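PDB 3MSZ: glutaredoxin 1 from Francisella tularensis subsp. tularensis, which probably works as a glutathione-binding thiol-disulfide oxidoreductase of the thioredoxin fold, reducing protein disulfides. Local coordinates for residues A[73-76]-A[77-80]. Residues are numbered along the deposited sequence; the frame is centred on the assembly and turned at random.
Sequences GGFT and ELKA. With GSH (glutathione), chain D.
E77 reaches back along the chain to G74, the N-cap of helix 75-80, an example of the third residue after an N-cap returning to the helix start. Its CB rests 3.8 Å from G74 O, in the first turn. CG stands beside the residue's own backbone N, and the bend at chi2 (85°) turns the chain back toward the helix start, bringing CD within 3.7 Å of G74 N. At the tip, OE1 accepts a hydrogen bond from G74 N, modelled at 2.7 Å and well off straight at 132°, though the place of OE1 is unsure. Having no side chain at G74 lets glutathione O2 come within 3.6 Å of its CA, while F75 N donates to that same O2 across 3.1 Å. With L78 N bonded to G74 O and K79 N to F75 O, the helix then settles into regular i to i+4 bonds. The F75 ring points away from glutathione, its CG anti to the backbone N (chi1 -176°), and K79 CG lies over one face, 3.6 Å from CZ, in a CH-pi contact. L78 CD2 meets the ring obliquely, 4.2 Å from F75 CD2, and both L78 and K79 also touch W23 of helix 15-26. G73 still pairs with I65 in the sheet, and G74 to E77, just after it, belong to the glutathione pocket. The carboxylates of E77 and of the ligand's glycine are modelled too close to settle how they share charge or proton, but the N-H groups of the helix start may help this end tolerate negative charge.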
loop_
_atom_site.group_PDB
_atom_site.type_symbol
_atom_site.label_atom_id
_atom_site.label_comp_id
_atom_site.label_asym_id
_atom_site.label_seq_id
_atom_site.Cartn_x
_atom_site.Cartn_y
_atom_site.Cartn_z
ATOM N N GLY A 73 1.159 -5.796 0.729
ATOM C CA GLY A 73 1.878 -5.540 1.956
ATOM C C GLY A 73 2.498 -4.158 1.963
ATOM O O GLY A 73 1.958 -3.216 1.358
ATOM N N GLY A 74 3.617 -4.031 2.674
ATOM C CA GLY A 74 4.350 -2.772 2.737
ATOM C C GLY A 74 5.438 -2.665 1.663
ATOM O O GLY A 74 5.432 -3.365 0.636
ATOM N N PHE A 75 6.423 -1.820 1.920
ATOM C CA PHE A 75 7.451 -1.600 0.920
ATOM C C PHE A 75 8.374 -2.820 0.668
ATOM O O PHE A 75 8.718 -3.125 -0.468
ATOM C CB PHE A 75 8.276 -0.388 1.324
ATOM C CG PHE A 75 9.290 -0.031 0.323
ATOM C CD1 PHE A 75 10.642 -0.151 0.611
ATOM C CD2 PHE A 75 8.899 0.410 -0.921
ATOM C CE1 PHE A 75 11.593 0.197 -0.341
ATOM C CE2 PHE A 75 9.842 0.725 -1.886
ATOM C CZ PHE A 75 11.189 0.628 -1.586
ATOM N N THR A 76 8.767 -3.505 1.740
ATOM C CA THR A 76 9.516 -4.746 1.620
ATOM C C THR A 76 8.821 -5.718 0.704
ATOM O O THR A 76 9.453 -6.298 -0.177
ATOM C CB THR A 76 9.720 -5.394 2.989
ATOM O OG1 THR A 76 10.589 -4.553 3.752
ATOM C CG2 THR A 76 10.332 -6.815 2.864
ATOM N N GLU A 77 7.511 -5.890 0.882
ATOM C CA GLU A 77 6.799 -6.830 0.034
ATOM C C GLU A 77 6.731 -6.347 -1.397
ATOM O O GLU A 77 6.797 -7.155 -2.329
ATOM C CB GLU A 77 5.398 -7.142 0.543
ATOM C CG GLU A 77 5.371 -7.988 1.799
ATOM C CD GLU A 77 5.515 -7.146 3.082
ATOM O OE1 GLU A 77 5.595 -5.891 2.997
ATOM O OE2 GLU A 77 5.535 -7.743 4.181
ATOM N N LEU A 78 6.579 -5.037 -1.582
ATOM C CA LEU A 78 6.532 -4.483 -2.931
ATOM C C LEU A 78 7.817 -4.854 -3.666
ATOM O O LEU A 78 7.789 -5.378 -4.776
ATOM C CB LEU A 78 6.378 -2.964 -2.882
ATOM C CG LEU A 78 6.308 -2.212 -4.214
ATOM C CD1 LEU A 78 5.102 -2.664 -5.030
ATOM C CD2 LEU A 78 6.257 -0.700 -3.957
ATOM N N LYS A 79 8.944 -4.579 -3.041
ATOM C CA LYS A 79 10.223 -4.845 -3.691
ATOM C C LYS A 79 10.422 -6.335 -3.941
ATOM O O LYS A 79 10.943 -6.727 -4.997
ATOM C CB LYS A 79 11.368 -4.279 -2.867
ATOM C CG LYS A 79 11.388 -2.766 -2.870
ATOM C CD LYS A 79 11.454 -2.227 -4.304
ATOM C CE LYS A 79 12.917 -1.948 -4.720
ATOM N NZ LYS A 79 13.204 -2.400 -6.113
ATOM N N ALA A 80 10.013 -7.163 -2.974
ATOM C CA ALA A 80 10.101 -8.618 -3.135
ATOM C C ALA A 80 9.371 -9.076 -4.386
ATOM O O ALA A 80 9.766 -10.046 -5.010
ATOM C CB ALA A 80 9.548 -9.345 -1.926
HETATM N N1 GSH D . 9.577 -6.156 9.356
HETATM C CA1 GSH D . 9.007 -5.034 8.629
HETATM C C1 GSH D . 7.915 -4.303 9.377
HETATM O O11 GSH D . 6.932 -4.927 9.847
HETATM O O12 GSH D . 7.979 -3.046 9.523
HETATM C CB1 GSH D . 10.046 -3.966 8.322
HETATM C CG1 GSH D . 9.202 -3.031 7.455
HETATM C CD1 GSH D . 9.988 -1.966 6.805
HETATM O OE1 GSH D . 11.198 -2.279 6.140
HETATM N N2 GSH D . 9.386 -0.790 6.923
HETATM C CA2 GSH D . 7.951 -0.781 6.788
HETATM C C2 GSH D . 7.531 -1.191 5.418
HETATM O O2 GSH D . 6.356 -0.635 4.834
HETATM C CB2 GSH D . 7.447 0.620 7.046
HETATM S SG2 GSH D . 6.901 0.814 8.759
HETATM N N3 GSH D . 8.342 -2.085 4.811
HETATM C CA3 GSH D . 7.804 -3.341 4.353
HETATM C C3 GSH D . 6.963 -4.073 5.402
HETATM O O31 GSH D . 6.984 -3.807 6.628
HETATM O O32 GSH D . 6.194 -4.989 5.081
#